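PDB 3TRC: phosphoenolpyruvate-protein phosphotransferase from Coxiella burnetii, which probably transfers a phosphoryl group from phosphoenolpyruvate to a histidine of a partner protein, the piece described here being its GAF domain. Local coordinates for residues S44-D49 with L71-G76; G108-H113 with Q133-H138. All coordinates share one frame; numbering follows the deposited sequence.

Past helix 23-37 the chain enters strand 42-49, turns back along strand 54-61 and reaches the short edge strand 72-74; interaction 1 closes this 21-residue excursion by bringing residues 71-76 against residues 44-49, two strands away. The chain then passes through helix 78-86 and strand 90-92 into a long loop whose last residues, 108-113, open interaction 2. The hairpin of strands 114-122 and 125-134 follows, and residues 133-138 close it at its open end. The two contacts therefore come in series, neither nested nor crossed, with centres about 20 Å apart. Both reach one antiparallel sheet, in which strands 42-49 and 125-134 are neighbours.

Interaction 1. Residues S44-D49 with L71-G76; sequences SLFICD and LRLKFG
Phe46 is the bump on strand 42-49, and the two leucines of residues 71-76 receive its CE2 corner. Its CG lies anti to the carbonyl carbon (chi1 -68°), which sends the ring out toward the edge strand. Leu73 CD1 comes in obliquely, 3.7 Å from Phe46 CE2. Leu71 CD2 meets the same corner at the ring edge, 4.1 Å from Phe46 CE2, so CE2 sits between the two methyls. Leu57 of the intervening strand 54-61 also touches Phe46.

A second bump comes from the other segment: Phe75 reaches back with its CZ, 4.0 Å from Cys48 CB and equally close to the backbone O of Asp49. Cys48 SG lies 5.1 Å from the centroid of the Phe75 ring, an oblique sulfur-aromatic contact. Tyr55 meets both Cys48 and the Phe75 ring.

On the solvent side, the exposed Arg72 starts away from strand 42-49, but its extended chain carries the guanidinium back to Asp49. NH1 of Arg72 donates to the anti side of Asp49 OD2 over 2.8 Å in a nearly straight hydrogen bond (163°) that is part of a salt bridge, while the bond from NH2 is weak. OD2 lies near the guanidinium plane, yet the carboxylate is turned 62° from it. His52 also bonds Asp49 OD2, and Glu54 gives Arg72 NH1 a second acidic partner.

Packing across an intervening strand, 54-61, belongs to the antiparallel sheet of the GAF fold; here it joins strand 42-49 to the edge strand 72-74, which runs to just before Gly76, a ligand of the bound sodium ion.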
loop_
_atom_site.group_PDB
_atom_site.type_symbol
_atom_site.label_atom_id
_atom_site.label_comp_id
_atom_site.label_asym_id
_atom_site.label_seq_id
_atom_site.Cartn_x
_atom_site.Cartn_y
_atom_site.Cartn_z
ATOM N N SER A 44 11.549 2.746 14.629
ATOM C CA SER A 44 12.817 3.068 13.989
ATOM C C SER A 44 12.934 2.356 12.653
ATOM O O SER A 44 12.400 1.262 12.474
ATOM C CB SER A 44 13.991 2.662 14.893
ATOM O OG SER A 44 13.905 3.325 16.149
ATOM N N LEU A 45 13.639 2.983 11.721
ATOM C CA LEU A 45 13.838 2.404 10.403
ATOM C C LEU A 45 15.330 2.382 10.113
ATOM O O LEU A 45 16.002 3.407 10.211
ATOM C CB LEU A 45 13.079 3.217 9.349
ATOM C CG LEU A 45 12.866 2.545 7.992
ATOM C CD1 LEU A 45 11.660 3.142 7.282
ATOM C CD2 LEU A 45 14.115 2.648 7.133
ATOM N N PHE A 46 15.841 1.195 9.799
ATOM C CA PHE A 46 17.252 1.006 9.502
ATOM C C PHE A 46 17.391 0.669 8.035
ATOM O O PHE A 46 16.546 -0.027 7.469
ATOM C CB PHE A 46 17.824 -0.160 10.315
ATOM C CG PHE A 46 17.905 0.102 11.794
ATOM C CD1 PHE A 46 16.821 -0.138 12.617
ATOM C CD2 PHE A 46 19.084 0.569 12.361
ATOM C CE1 PHE A 46 16.901 0.091 13.986
ATOM C CE2 PHE A 46 19.172 0.808 13.721
ATOM C CZ PHE A 46 18.089 0.566 14.537
ATOM N N ILE A 47 18.462 1.148 7.419
ATOM C CA ILE A 47 18.750 0.779 6.040
ATOM C C ILE A 47 20.081 0.035 5.978
ATOM O O ILE A 47 21.030 0.381 6.683
ATOM C CB ILE A 47 18.755 2.015 5.120
ATOM C CG1 ILE A 47 17.351 2.630 5.074
ATOM C CG2 ILE A 47 19.193 1.638 3.715
ATOM C CD1 ILE A 47 17.182 3.684 3.995
ATOM N N CYS A 48 20.138 -1.005 5.147
ATOM C CA CYS A 48 21.366 -1.780 4.993
ATOM C C CYS A 48 22.481 -0.976 4.342
ATOM O O CYS A 48 22.269 -0.300 3.332
ATOM C CB CYS A 48 21.109 -3.022 4.145
ATOM S SG CYS A 48 19.985 -4.188 4.888
ATOM N N ASP A 49 23.670 -1.069 4.931
ATOM C CA ASP A 49 24.896 -0.525 4.351
ATOM C C ASP A 49 25.750 -1.737 4.010
ATOM O O ASP A 49 26.543 -2.197 4.826
ATOM C CB ASP A 49 25.610 0.372 5.372
ATOM C CG ASP A 49 26.851 1.044 4.807
ATOM O OD1 ASP A 49 27.249 0.723 3.667
ATOM O OD2 ASP A 49 27.433 1.895 5.512
ATOM N N LEU A 71 23.769 5.609 14.274
ATOM C CA LEU A 71 23.697 4.312 14.938
ATOM C C LEU A 71 23.849 3.178 13.931
ATOM O O LEU A 71 23.085 3.085 12.974
ATOM C CB LEU A 71 22.377 4.168 15.694
ATOM C CG LEU A 71 22.163 2.819 16.382
ATOM C CD1 LEU A 71 23.225 2.574 17.447
ATOM C CD2 LEU A 71 20.769 2.757 16.979
ATOM N N ARG A 72 24.844 2.325 14.154
ATOM C CA ARG A 72 25.128 1.210 13.259
ATOM C C ARG A 72 25.125 -0.111 14.018
ATOM O O ARG A 72 25.697 -0.223 15.105
ATOM C CB ARG A 72 26.467 1.426 12.543
ATOM C CG ARG A 72 26.422 2.568 11.544
ATOM C CD ARG A 72 27.790 2.986 11.028
ATOM N NE ARG A 72 27.621 3.911 9.914
ATOM C CZ ARG A 72 27.466 3.528 8.651
ATOM N NH1 ARG A 72 27.496 2.236 8.338
ATOM N NH2 ARG A 72 27.296 4.435 7.702
ATOM N N LEU A 73 24.464 -1.109 13.440
ATOM C CA LEU A 73 24.354 -2.426 14.051
ATOM C C LEU A 73 24.865 -3.449 13.050
ATOM O O LEU A 73 24.504 -3.398 11.880
ATOM C CB LEU A 73 22.896 -2.724 14.404
ATOM C CG LEU A 73 22.219 -1.741 15.362
ATOM C CD1 LEU A 73 20.738 -2.084 15.514
ATOM C CD2 LEU A 73 22.915 -1.743 16.709
ATOM N N LYS A 74 25.706 -4.374 13.499
ATOM C CA LYS A 74 26.312 -5.336 12.583
ATOM C C LYS A 74 25.313 -6.354 12.050
ATOM O O LYS A 74 24.445 -6.836 12.786
ATOM C CB LYS A 74 27.478 -6.062 13.260
ATOM C CG LYS A 74 28.654 -5.164 13.602
ATOM C CD LYS A 74 29.325 -4.646 12.345
ATOM C CE LYS A 74 30.611 -3.902 12.669
ATOM N NZ LYS A 74 31.266 -3.378 11.437
ATOM N N PHE A 75 25.434 -6.679 10.767
ATOM C CA PHE A 75 24.623 -7.740 10.183
ATOM C C PHE A 75 24.755 -8.998 11.041
ATOM O O PHE A 75 25.852 -9.351 11.476
ATOM C CB PHE A 75 25.078 -8.079 8.756
ATOM C CG PHE A 75 24.709 -7.049 7.710
ATOM C CD1 PHE A 75 23.933 -5.947 8.024
ATOM C CD2 PHE A 75 25.144 -7.206 6.399
ATOM C CE1 PHE A 75 23.597 -5.015 7.050
ATOM C CE2 PHE A 75 24.815 -6.278 5.421
ATOM C CZ PHE A 75 24.043 -5.177 5.748
ATOM N N GLY A 76 23.635 -9.665 11.288
ATOM C CA GLY A 76 23.644 -10.980 11.904
ATOM C C GLY A 76 23.593 -10.930 13.416
ATOM O O GLY A 76 23.376 -11.951 14.071
#

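Interaction 2. Residues G108-H113 with Q133-H138; sequences GEEDYH and QQLESH
Tyr112 and His113 both set CG anti to their own carbonyl carbon (chi1 -55° and -66°), and this turns the tyrosine ring between Gln133 and Leu135 and the imidazole toward the turn at Ser137. The Tyr112 ring crosses the Gln133 side chain at about a right angle, its plane 52° from that of the amide, with CD2 of Tyr112 3.8 Å from NE2 of Gln133. Obliquely, Leu135 CD2 reaches within 3.7 Å of Tyr112 CD1. The same methyl lies 3.6 Å from Asp111 O and also packs against the side chain of Glu110.

One direct backbone bond joins the segments: His113 N donates to Gln134 O over 2.9 Å, almost straight. A water accepts from Gln133 NE2 and makes a weaker bond to His113 O.

The imidazole brings CD2 to 3.3 Å from Leu135 O, which lies at the ring edge. From an oblique direction Ser137 OG approaches His113 CG, also at 3.3 Å. ND1 of His113 bonds to Asp94, which helps fix the ring's rotation. Gln134 NE2 donates to His138 O, tying His138 back to Gln134 within the same segment.

With one main-chain bond, a water bridge and carbon contacts around two rings, this surface contact joins strand 125-134 to the loop before strand 114-122 without a charge pair, while the bond to Asp94 would probably polarise the imidazole.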
loop_
_atom_site.group_PDB
_atom_site.type_symbol
_atom_site.label_atom_id
_atom_site.label_comp_id
_atom_site.label_asym_id
_atom_site.label_seq_id
_atom_site.Cartn_x
_atom_site.Cartn_y
_atom_site.Cartn_z
ATOM N N GLY A 108 20.635 5.283 27.205
ATOM C CA GLY A 108 19.688 6.117 27.921
ATOM C C GLY A 108 18.310 6.199 27.292
ATOM O O GLY A 108 17.637 7.227 27.387
ATOM N N GLU A 109 17.884 5.118 26.647
ATOM C CA GLU A 109 16.550 5.058 26.066
ATOM C C GLU A 109 15.554 4.471 27.067
ATOM O O GLU A 109 15.948 3.925 28.100
ATOM C CB GLU A 109 16.564 4.234 24.776
ATOM C CG GLU A 109 17.564 4.730 23.740
ATOM C CD GLU A 109 17.139 6.028 23.077
ATOM O OE1 GLU A 109 16.089 6.583 23.464
ATOM O OE2 GLU A 109 17.856 6.489 22.160
ATOM N N GLU A 110 14.264 4.599 26.767
ATOM C CA GLU A 110 13.223 4.033 27.623
ATOM C C GLU A 110 13.281 2.508 27.642
ATOM O O GLU A 110 13.824 1.887 26.731
ATOM C CB GLU A 110 11.833 4.490 27.168
ATOM C CG GLU A 110 11.510 5.940 27.471
ATOM C CD GLU A 110 10.019 6.176 27.635
ATOM O OE1 GLU A 110 9.507 5.972 28.758
ATOM O OE2 GLU A 110 9.359 6.558 26.648
ATOM N N ASP A 111 12.714 1.913 28.688
ATOM C CA ASP A 111 12.705 0.461 28.840
ATOM C C ASP A 111 11.557 -0.184 28.073
ATOM O O ASP A 111 10.481 -0.413 28.626
ATOM C CB ASP A 111 12.616 0.075 30.316
ATOM C CG ASP A 111 13.942 0.207 31.034
ATOM O OD1 ASP A 111 14.974 -0.202 30.456
ATOM O OD2 ASP A 111 13.952 0.720 32.174
ATOM N N TYR A 112 11.792 -0.491 26.803
ATOM C CA TYR A 112 10.764 -1.128 25.986
ATOM C C TYR A 112 10.744 -2.632 26.193
ATOM O O TYR A 112 11.742 -3.233 26.602
ATOM C CB TYR A 112 10.959 -0.809 24.503
ATOM C CG TYR A 112 11.018 0.666 24.222
ATOM C CD1 TYR A 112 9.913 1.478 24.445
ATOM C CD2 TYR A 112 12.180 1.256 23.743
ATOM C CE1 TYR A 112 9.962 2.834 24.197
ATOM C CE2 TYR A 112 12.238 2.610 23.488
ATOM C CZ TYR A 112 11.130 3.396 23.717
ATOM O OH TYR A 112 11.195 4.747 23.465
ATOM N N HIS A 113 9.597 -3.234 25.913
ATOM C CA HIS A 113 9.443 -4.670 26.065
ATOM C C HIS A 113 8.828 -5.280 24.816
ATOM O O HIS A 113 9.481 -6.057 24.126
ATOM C CB HIS A 113 8.632 -4.988 27.322
ATOM C CG HIS A 113 9.331 -4.596 28.585
ATOM N ND1 HIS A 113 10.184 -5.445 29.256
ATOM C CD2 HIS A 113 9.337 -3.432 29.277
ATOM C CE1 HIS A 113 10.670 -4.829 30.319
ATOM N NE2 HIS A 113 10.173 -3.605 30.355
ATOM N N GLN A 133 8.388 -0.671 18.856
ATOM C CA GLN A 133 8.546 -1.063 20.252
ATOM C C GLN A 133 7.498 -0.399 21.121
ATOM O O GLN A 133 6.973 0.655 20.782
ATOM C CB GLN A 133 9.942 -0.692 20.754
ATOM C CG GLN A 133 11.073 -1.232 19.875
ATOM C CD GLN A 133 12.448 -0.805 20.358
ATOM O OE1 GLN A 133 13.010 0.190 19.886
ATOM N NE2 GLN A 133 13.000 -1.557 21.304
ATOM N N GLN A 134 7.178 -1.034 22.241
ATOM C CA GLN A 134 6.278 -0.418 23.201
ATOM C C GLN A 134 6.702 -0.758 24.618
ATOM O O GLN A 134 7.395 -1.747 24.853
ATOM C CB GLN A 134 4.819 -0.816 22.942
ATOM C CG GLN A 134 4.564 -2.304 22.890
ATOM C CD GLN A 134 3.230 -2.632 22.242
ATOM O OE1 GLN A 134 2.507 -1.742 21.792
ATOM N NE2 GLN A 134 2.898 -3.914 22.196
ATOM N N LEU A 135 6.295 0.089 25.553
ATOM C CA LEU A 135 6.625 -0.093 26.956
ATOM C C LEU A 135 5.916 -1.303 27.560
ATOM O O LEU A 135 6.477 -1.990 28.415
ATOM C CB LEU A 135 6.269 1.175 27.734
ATOM C CG LEU A 135 7.024 2.439 27.311
ATOM C CD1 LEU A 135 6.325 3.690 27.827
ATOM C CD2 LEU A 135 8.475 2.390 27.775
ATOM N N GLU A 136 4.684 -1.564 27.123
ATOM C CA GLU A 136 3.929 -2.696 27.642
ATOM C C GLU A 136 4.606 -3.982 27.209
ATOM O O GLU A 136 5.166 -4.057 26.110
ATOM C CB GLU A 136 2.488 -2.684 27.118
ATOM C CG GLU A 136 1.647 -1.511 27.593
ATOM C CD GLU A 136 1.008 -1.755 28.945
ATOM O OE1 GLU A 136 0.929 -2.929 29.366
ATOM O OE2 GLU A 136 0.580 -0.772 29.588
ATOM N N SER A 137 4.560 -4.993 28.067
ATOM C CA SER A 137 5.089 -6.303 27.705
ATOM C C SER A 137 4.023 -7.096 26.951
ATOM O O SER A 137 3.561 -8.143 27.406
ATOM C CB SER A 137 5.566 -7.065 28.947
ATOM O OG SER A 137 6.688 -6.423 29.533
ATOM N N HIS A 138 3.629 -6.568 25.796
ATOM C CA HIS A 138 2.618 -7.187 24.951
ATOM C C HIS A 138 3.207 -7.375 23.579
ATOM O O HIS A 138 3.865 -6.474 23.059
ATOM C CB HIS A 138 1.413 -6.259 24.784
ATOM C CG HIS A 138 0.624 -6.050 26.034
ATOM N ND1 HIS A 138 -0.484 -5.231 26.083
ATOM C CD2 HIS A 138 0.780 -6.550 27.282
ATOM C CE1 HIS A 138 -0.976 -5.237 27.309
ATOM N NE2 HIS A 138 -0.225 -6.025 28.057
HETATM O O HOH W 1 11.235 -3.688 22.384
#